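DNA primase (Aquifex aeolicus, PDB 2AU3) probably synthesises the short RNA primers that DNA polymerase extends during DNA replication, using a zinc-binding domain and a Toprim-containing polymerase core. Local coordinates at residues 254-259 with 265-270; 330-335 with 339-344. All blocks are in the same frame, centred on the assembly; numbering follows the deposited sequence.

Contact 1: 254-259 with 265-270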
ATOM      1  N   PHE A 254       2.870   0.831   9.457  1.00 17.20           N
ATOM      2  CA  PHE A 254       2.903   1.965  10.376  1.00 17.88           C
ATOM      3  C   PHE A 254       4.082   2.868  10.015  1.00 16.83           C
ATOM      4  O   PHE A 254       3.934   4.058   9.971  1.00 15.65           O
ATOM      5  CB  PHE A 254       2.974   1.502  11.856  1.00 18.56           C
ATOM      6  CG  PHE A 254       3.253   2.603  12.825  0.70 20.47           C
ATOM      7  CD1 PHE A 254       2.259   3.512  13.178  0.70 22.71           C
ATOM      8  CD2 PHE A 254       4.528   2.743  13.386  0.70 23.73           C
ATOM      9  CE1 PHE A 254       2.520   4.539  14.068  0.70 25.54           C
ATOM     10  CE2 PHE A 254       4.804   3.774  14.276  0.70 24.32           C
ATOM     11  CZ  PHE A 254       3.804   4.674  14.620  0.70 24.21           C
ATOM     12  N   ASP A 255       5.240   2.296   9.714  1.00 16.47           N
ATOM     13  CA  ASP A 255       6.374   3.134   9.273  1.00 16.93           C
ATOM     14  C   ASP A 255       6.015   3.878   7.999  1.00 15.26           C
ATOM     15  O   ASP A 255       6.445   4.995   7.800  1.00 14.73           O
ATOM     16  CB  ASP A 255       7.621   2.285   8.991  1.00 17.70           C
ATOM     17  CG  ASP A 255       7.844   1.207  10.026  1.00 22.27           C
ATOM     18  OD1 ASP A 255       8.356   1.536  11.111  1.00 24.08           O
ATOM     19  OD2 ASP A 255       7.546  -0.004   9.830  1.00 28.99           O
ATOM     20  N   LEU A 256       5.269   3.226   7.104  1.00 14.50           N
ATOM     21  CA  LEU A 256       4.962   3.852   5.842  1.00 14.82           C
ATOM     22  C   LEU A 256       3.997   5.014   6.087  1.00 14.67           C
ATOM     23  O   LEU A 256       4.183   6.113   5.560  1.00 14.37           O
ATOM     24  CB  LEU A 256       4.331   2.847   4.845  1.00 14.45           C
ATOM     25  CG  LEU A 256       4.078   3.385   3.419  1.00 15.38           C
ATOM     26  CD1 LEU A 256       4.279   2.243   2.413  1.00 15.37           C
ATOM     27  CD2 LEU A 256       2.680   4.002   3.224  1.00 16.15           C
ATOM     28  N   LEU A 257       2.961   4.756   6.894  1.00 14.96           N
ATOM     29  CA  LEU A 257       1.939   5.753   7.149  1.00 14.58           C
ATOM     30  C   LEU A 257       2.540   6.979   7.811  1.00 15.43           C
ATOM     31  O   LEU A 257       2.124   8.105   7.520  1.00 15.93           O
ATOM     32  CB  LEU A 257       0.839   5.169   8.008  1.00 16.17           C
ATOM     33  CG  LEU A 257       0.049   4.086   7.287  1.00 15.46           C
ATOM     34  CD1 LEU A 257      -0.977   3.498   8.218  1.00 16.80           C
ATOM     35  CD2 LEU A 257      -0.597   4.710   6.064  1.00 12.14           C
ATOM     36  N   ARG A 258       3.538   6.752   8.668  1.00 15.08           N
ATOM     37  CA  ARG A 258       4.265   7.822   9.333  1.00 14.94           C
ATOM     38  C   ARG A 258       5.083   8.652   8.365  1.00 14.98           C
ATOM     39  O   ARG A 258       5.038   9.869   8.424  1.00 14.23           O
ATOM     40  CB  ARG A 258       5.202   7.260  10.412  1.00 15.19           C
ATOM     41  CG  ARG A 258       4.489   6.891  11.697  1.00 18.56           C
ATOM     42  CD  ARG A 258       3.946   8.094  12.465  1.00 20.15           C
ATOM     43  NE  ARG A 258       5.037   8.769  13.156  1.00 20.67           N
ATOM     44  CZ  ARG A 258       5.342  10.054  13.026  1.00 20.77           C
ATOM     45  NH1 ARG A 258       4.641  10.849  12.244  1.00 24.45           N
ATOM     46  NH2 ARG A 258       6.354  10.550  13.692  1.00 22.97           N
ATOM     47  N   LEU A 259       5.873   8.001   7.509  1.00 13.58           N
ATOM     48  CA  LEU A 259       6.663   8.752   6.513  1.00 14.16           C
ATOM     49  C   LEU A 259       5.751   9.573   5.591  1.00 14.27           C
ATOM     50  O   LEU A 259       5.989  10.775   5.343  1.00 13.53           O
ATOM     51  CB  LEU A 259       7.580   7.796   5.722  1.00 14.91           C
ATOM     52  CG  LEU A 259       9.052   7.702   6.177  1.00 15.28           C
ATOM     53  CD1 LEU A 259       9.177   7.097   7.572  1.00 13.95           C
ATOM     54  CD2 LEU A 259       9.835   6.849   5.156  1.00 11.74           C
ATOM     55  N   ARG A 265       6.789  10.427   0.408  1.00 11.52           N
ATOM     56  CA  ARG A 265       5.676   9.684  -0.185  1.00 13.07           C
ATOM     57  C   ARG A 265       6.100   8.600  -1.179  1.00 13.03           C
ATOM     58  O   ARG A 265       5.255   7.850  -1.681  1.00 12.29           O
ATOM     59  CB  ARG A 265       4.724  10.652  -0.865  1.00 12.35           C
ATOM     60  CG  ARG A 265       4.053  11.667   0.070  1.00 16.22           C
ATOM     61  CD  ARG A 265       3.172  12.603  -0.721  1.00 20.75           C
ATOM     62  NE  ARG A 265       2.485  13.599   0.094  1.00 22.99           N
ATOM     63  CZ  ARG A 265       2.757  14.884   0.056  1.00 23.16           C
ATOM     64  NH1 ARG A 265       3.729  15.331  -0.721  1.00 24.22           N
ATOM     65  NH2 ARG A 265       2.049  15.732   0.790  1.00 25.98           N
ATOM     66  N   ASN A 266       7.406   8.518  -1.456  1.00 13.26           N
ATOM     67  CA  ASN A 266       7.890   7.519  -2.416  1.00 13.57           C
ATOM     68  C   ASN A 266       8.336   6.287  -1.640  1.00 13.43           C
ATOM     69  O   ASN A 266       9.467   5.885  -1.727  1.00 15.50           O
ATOM     70  CB  ASN A 266       9.043   8.093  -3.271  1.00 13.85           C
ATOM     71  CG  ASN A 266      10.217   8.607  -2.412  1.00 14.14           C
ATOM     72  OD1 ASN A 266      10.009   9.136  -1.321  1.00 14.84           O
ATOM     73  ND2 ASN A 266      11.434   8.465  -2.920  1.00 15.13           N
ATOM     74  N   VAL A 267       7.406   5.709  -0.889  1.00 13.89           N
ATOM     75  CA  VAL A 267       7.668   4.705   0.163  1.00 13.62           C
ATOM     76  C   VAL A 267       6.760   3.504  -0.064  1.00 14.03           C
ATOM     77  O   VAL A 267       5.546   3.683  -0.332  1.00 12.56           O
ATOM     78  CB  VAL A 267       7.310   5.269   1.577  1.00 13.54           C
ATOM     79  CG1 VAL A 267       7.738   4.271   2.709  1.00 14.07           C
ATOM     80  CG2 VAL A 267       7.984   6.616   1.818  1.00 15.46           C
ATOM     81  N   VAL A 268       7.323   2.290   0.117  1.00 14.10           N
ATOM     82  CA  VAL A 268       6.582   1.027   0.054  1.00 14.12           C
ATOM     83  C   VAL A 268       6.984   0.167   1.234  1.00 15.48           C
ATOM     84  O   VAL A 268       7.985   0.431   1.883  1.00 15.07           O
ATOM     85  CB  VAL A 268       6.904   0.205  -1.239  1.00 13.14           C
ATOM     86  CG1 VAL A 268       6.187   0.832  -2.458  1.00 15.08           C
ATOM     87  CG2 VAL A 268       8.399   0.167  -1.496  1.00 12.59           C
ATOM     88  N   ALA A 269       6.194  -0.862   1.512  1.00 15.19           N
ATOM     89  CA  ALA A 269       6.544  -1.799   2.571  1.00 16.43           C
ATOM     90  C   ALA A 269       6.079  -3.196   2.189  1.00 18.15           C
ATOM     91  O   ALA A 269       5.083  -3.329   1.466  1.00 17.45           O
ATOM     92  CB  ALA A 269       5.902  -1.360   3.882  1.00 16.23           C
ATOM     93  N   PRO A 270       6.777  -4.251   2.654  1.00 20.43           N
ATOM     94  CA  PRO A 270       6.372  -5.637   2.366  1.00 22.50           C
ATOM     95  C   PRO A 270       5.030  -5.932   2.999  1.00 25.03           C
ATOM     96  O   PRO A 270       4.671  -5.332   4.028  1.00 25.11           O
ATOM     97  CB  PRO A 270       7.467  -6.482   3.037  1.00 22.33           C
ATOM     98  CG  PRO A 270       8.617  -5.566   3.161  1.00 20.75           C
ATOM     99  CD  PRO A 270       8.036  -4.204   3.416  1.00 20.28           C
TER

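Contact 2: 330-335 with 339-344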
ATOM      1  N   ASP A 330       9.658   6.186  13.224  1.00 18.24           N
ATOM      2  CA  ASP A 330       8.744   6.999  14.013  1.00 19.15           C
ATOM      3  C   ASP A 330       9.493   7.831  15.083  1.00 18.97           C
ATOM      4  O   ASP A 330       9.331   9.047  15.150  1.00 17.61           O
ATOM      5  CB  ASP A 330       7.731   6.067  14.678  1.00 19.01           C
ATOM      6  CG  ASP A 330       6.895   6.752  15.687  1.00 23.25           C
ATOM      7  OD1 ASP A 330       6.400   7.892  15.424  1.00 23.41           O
ATOM      8  OD2 ASP A 330       6.663   6.214  16.784  1.00 24.51           O
ATOM      9  N   GLU A 331      10.333   7.161  15.877  1.00 18.57           N
ATOM     10  CA  GLU A 331      11.086   7.806  16.962  1.00 19.00           C
ATOM     11  C   GLU A 331      12.146   8.754  16.432  1.00 17.77           C
ATOM     12  O   GLU A 331      12.382   9.821  17.005  1.00 17.31           O
ATOM     13  CB  GLU A 331      11.729   6.745  17.872  1.00 19.46           C
ATOM     14  CG  GLU A 331      10.718   5.901  18.661  1.00 23.91           C
ATOM     15  CD  GLU A 331       9.991   6.677  19.760  1.00 31.78           C
ATOM     16  OE1 GLU A 331      10.214   7.912  19.908  1.00 33.37           O
ATOM     17  OE2 GLU A 331       9.159   6.050  20.474  1.00 34.97           O
ATOM     18  N   PHE A 332      12.813   8.351  15.346  1.00 16.99           N
ATOM     19  CA  PHE A 332      13.756   9.256  14.683  1.00 15.96           C
ATOM     20  C   PHE A 332      13.081  10.565  14.250  1.00 15.70           C
ATOM     21  O   PHE A 332      13.567  11.664  14.545  1.00 15.02           O
ATOM     22  CB  PHE A 332      14.466   8.596  13.495  1.00 15.39           C
ATOM     23  CG  PHE A 332      15.603   9.432  12.954  1.00 15.70           C
ATOM     24  CD1 PHE A 332      16.904   9.225  13.381  1.00 14.54           C
ATOM     25  CD2 PHE A 332      15.355  10.471  12.077  1.00 15.04           C
ATOM     26  CE1 PHE A 332      17.944  10.008  12.899  1.00 15.80           C
ATOM     27  CE2 PHE A 332      16.366  11.261  11.607  1.00 12.55           C
ATOM     28  CZ  PHE A 332      17.673  11.031  12.004  1.00 16.63           C
ATOM     29  N   ILE A 333      11.946  10.445  13.573  1.00 15.18           N
ATOM     30  CA  ILE A 333      11.195  11.635  13.148  1.00 14.79           C
ATOM     31  C   ILE A 333      10.752  12.459  14.330  1.00 14.73           C
ATOM     32  O   ILE A 333      10.873  13.701  14.302  1.00 14.44           O
ATOM     33  CB  ILE A 333       9.951  11.254  12.308  1.00 13.95           C
ATOM     34  CG1 ILE A 333      10.366  10.765  10.923  1.00 14.84           C
ATOM     35  CG2 ILE A 333       8.992  12.480  12.167  1.00 14.53           C
ATOM     36  CD1 ILE A 333       9.237   9.928  10.221  1.00 15.09           C
ATOM     37  N   LYS A 334      10.262  11.807  15.394  1.00 15.09           N
ATOM     38  CA  LYS A 334       9.809  12.592  16.556  1.00 15.71           C
ATOM     39  C   LYS A 334      10.928  13.427  17.180  1.00 15.16           C
ATOM     40  O   LYS A 334      10.699  14.571  17.568  1.00 14.32           O
ATOM     41  CB  LYS A 334       9.118  11.731  17.605  1.00 16.98           C
ATOM     42  CG  LYS A 334       7.638  11.390  17.223  1.00 19.35           C
ATOM     43  CD  LYS A 334       6.842  10.724  18.346  1.00 26.64           C
ATOM     44  CE  LYS A 334       7.528   9.502  18.912  1.00 28.74           C
ATOM     45  NZ  LYS A 334       7.384   8.323  18.006  1.00 32.32           N
ATOM     46  N   GLU A 335      12.135  12.861  17.257  1.00 14.37           N
ATOM     47  CA  GLU A 335      13.233  13.524  17.976  1.00 14.47           C
ATOM     48  C   GLU A 335      13.957  14.541  17.100  1.00 15.27           C
ATOM     49  O   GLU A 335      14.305  15.642  17.544  1.00 13.79           O
ATOM     50  CB  GLU A 335      14.233  12.501  18.547  1.00 14.52           C
ATOM     51  CG  GLU A 335      15.420  13.157  19.239  1.00 16.65           C
ATOM     52  CD  GLU A 335      16.231  12.216  20.124  1.00 18.73           C
ATOM     53  OE1 GLU A 335      15.882  11.022  20.230  1.00 18.61           O
ATOM     54  OE2 GLU A 335      17.227  12.686  20.719  1.00 20.54           O
ATOM     55  N   GLU A 339      12.736  16.517   8.251  1.00 18.79           N
ATOM     56  CA  GLU A 339      13.737  16.982   7.302  1.00 19.54           C
ATOM     57  C   GLU A 339      15.080  16.294   7.549  1.00 19.07           C
ATOM     58  O   GLU A 339      15.782  15.931   6.604  1.00 17.68           O
ATOM     59  CB  GLU A 339      13.852  18.513   7.323  1.00 20.63           C
ATOM     60  CG  GLU A 339      14.781  19.073   6.241  1.00 25.50           C
ATOM     61  CD  GLU A 339      14.463  18.558   4.836  1.00 27.30           C
ATOM     62  OE1 GLU A 339      13.265  18.590   4.420  1.00 29.81           O
ATOM     63  OE2 GLU A 339      15.414  18.124   4.152  1.00 28.39           O
ATOM     64  N   GLU A 340      15.429  16.087   8.819  1.00 18.56           N
ATOM     65  CA  GLU A 340      16.623  15.320   9.132  1.00 17.80           C
ATOM     66  C   GLU A 340      16.535  13.887   8.606  1.00 17.02           C
ATOM     67  O   GLU A 340      17.530  13.345   8.181  1.00 17.59           O
ATOM     68  CB  GLU A 340      16.915  15.316  10.630  1.00 19.18           C
ATOM     69  CG  GLU A 340      18.353  14.917  10.989  1.00 19.78           C
ATOM     70  CD  GLU A 340      19.407  15.608  10.125  1.00 21.52           C
ATOM     71  OE1 GLU A 340      19.256  16.801   9.805  1.00 22.52           O
ATOM     72  OE2 GLU A 340      20.388  14.953   9.751  1.00 22.15           O
ATOM     73  N   LEU A 341      15.348  13.269   8.630  1.00 16.15           N
ATOM     74  CA  LEU A 341      15.237  11.926   8.061  1.00 15.66           C
ATOM     75  C   LEU A 341      15.502  11.954   6.543  1.00 15.71           C
ATOM     76  O   LEU A 341      16.200  11.096   6.015  1.00 16.25           O
ATOM     77  CB  LEU A 341      13.883  11.285   8.372  1.00 14.48           C
ATOM     78  CG  LEU A 341      13.674   9.905   7.767  1.00 14.03           C
ATOM     79  CD1 LEU A 341      14.770   8.929   8.266  1.00 11.93           C
ATOM     80  CD2 LEU A 341      12.243   9.326   8.039  1.00 15.81           C
ATOM     81  N   ARG A 342      14.959  12.952   5.860  1.00 16.99           N
ATOM     82  CA  ARG A 342      15.227  13.146   4.433  1.00 17.77           C
ATOM     83  C   ARG A 342      16.726  13.287   4.192  1.00 17.86           C
ATOM     84  O   ARG A 342      17.292  12.647   3.277  1.00 15.44           O
ATOM     85  CB  ARG A 342      14.511  14.388   3.912  1.00 18.78           C
ATOM     86  CG  ARG A 342      13.087  14.187   3.466  0.50 23.06           C
ATOM     87  CD  ARG A 342      12.558  15.294   2.537  0.50 30.17           C
ATOM     88  NE  ARG A 342      11.115  15.439   2.683  0.50 38.86           N
ATOM     89  CZ  ARG A 342      10.340  16.224   1.933  0.50 45.01           C
ATOM     90  NH1 ARG A 342      10.855  16.949   0.938  0.50 47.44           N
ATOM     91  NH2 ARG A 342       9.035  16.274   2.173  0.50 45.75           N
ATOM     92  N   ARG A 343      17.379  14.097   5.028  1.00 16.45           N
ATOM     93  CA  ARG A 343      18.816  14.248   4.920  1.00 17.75           C
ATOM     94  C   ARG A 343      19.594  12.940   5.191  1.00 17.17           C
ATOM     95  O   ARG A 343      20.548  12.622   4.465  1.00 18.22           O
ATOM     96  CB  ARG A 343      19.309  15.406   5.793  1.00 17.83           C
ATOM     97  CG  ARG A 343      18.639  16.773   5.431  1.00 20.12           C
ATOM     98  CD  ARG A 343      19.014  17.314   4.041  1.00 25.41           C
ATOM     99  NE  ARG A 343      20.463  17.231   3.798  1.00 28.68           N
ATOM    100  CZ  ARG A 343      21.355  18.152   4.168  1.00 27.59           C
ATOM    101  NH1 ARG A 343      20.967  19.251   4.802  1.00 25.90           N
ATOM    102  NH2 ARG A 343      22.649  17.964   3.912  1.00 29.30           N
ATOM    103  N   LEU A 344      19.204  12.195   6.228  1.00 17.16           N
ATOM    104  CA  LEU A 344      19.845  10.899   6.532  1.00 16.89           C
ATOM    105  C   LEU A 344      19.768   9.965   5.307  1.00 17.44           C
ATOM    106  O   LEU A 344      20.749   9.295   4.916  1.00 17.16           O
ATOM    107  CB  LEU A 344      19.146  10.228   7.717  1.00 16.35           C
ATOM    108  CG  LEU A 344      19.819   8.909   8.188  1.00 16.73           C
ATOM    109  CD1 LEU A 344      21.186   9.224   8.793  1.00 18.81           C
ATOM    110  CD2 LEU A 344      18.957   8.179   9.201  1.00 16.54           C
TER

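Contact 1: 254-259 with 265-270
In the Toprim domain, strand 247-249, helix 253-261 and strand 267-270 form a beta-alpha-beta unit, and L256 and L259 of the helix pack here on V267 of the second strand, parallel to the first. The axes of helix 254-259 and strand 267-270 run nearly antiparallel, at 171° and 8.1 Å at closest approach, as expected where a helix covers the strand that follows it. V267 meets the two leucines with separate branches. CG1, anti to the backbone N of V267 (chi1 -174°), lies 3.8 Å from CG of L256. CG2 of V267 is directed to the later turn of the helix, where it touches CD2 of L259, also at 3.8 Å, with the L259 side chain set roughly perpendicular to that of V267. L256 and V267 run alongside each other, pointing opposite ways, and L256 reaches the strand backbone with one methyl: its CD1 comes within 3.3 Å of V267 O and 3.5 Å of V268 CA. The same methyl, L256 CD1, is 4.2 Å from CB of A269, so a single branch of L256 spans three residues of the strand. This position goes with a skewed outer torsion in L256 (chi2 146°), away from a staggered value. The V267 carbonyl oxygen, buried under this methyl, has no hydrogen-bonding partner in the model. A269 lies near the presumed catalytic region, its side chain about 6 Å from that of E251, a predicted magnesium ligand. V268 points away from the helix and bonds through its backbone to I248 and V250, which fixes strand 267-270 beside strand 247-249; on its other side lies strand 231-232. L259 also reaches I248, so the helix bridges both parallel strands, while F143 packs on L256 and N266 leans on helix 234-244.

Contact 2: 330-335 with 339-344
The phenyl ring of F332 has CD2 of L344 over one face, 4.2 Å from its CZ, and the backbone of E340 and L341 at its edge. CE2 of F332 points at the peptide link between these two residues, 4.0 Å from E340 C, which lies in the ring plane, and 3.7 Å from L341 N, close to it. F332 therefore wedges against the backbone of helix 338-347 rather than against side chains alone; CG stands anti to the backbone N (chi1 -170°), which carries the ring out from helix 329-336. The aliphatic part of E340 closes on the ring too, CG lying 4.1 Å from F332 CZ, while its carboxylate plane is turned 42° from that of the ring. L341 serves two partners. Its CB rests beside CD2 of F332, and its CD2 methyl lies 3.7 Å from CG1 of I333. The I333 CB does not face the other helix, but the extended CG1-CD1 arm reaches across, bringing I333 CD1 to 3.8 Å from L341 CD2. The N-to-C directions of segments 330-335 and 339-344 differ by 122°, and the side chains packed between these consecutive helices are mostly apolar. F332 also meets the ring of F336 and packs on L323 and P324, just past strand 317-321; L344 touches L323 as well, so both helices lie against the loop that leaves this edge strand of the Toprim sheet.

Along the chain the two contacts follow in series, neither enclosing nor crossing the other. Contact 1 closes the short turn from helix 253-261 into strand 267-270; strands 289-293 and 317-321 then complete the Toprim sheet before contact 2 closes the still shorter turn between helices 329-336 and 338-347. Their centres are 14 Å apart, yet they meet directly. A salt bridge from R258 NE to D330 OD1, 2.8 Å long, fastens helix 253-261 to helix 329-336, with F254 packing on D330 beside it. L259 CD1 lies 3.8 Å from L341 CD2, so the second helix of contact 2 also rests on helix 253-261.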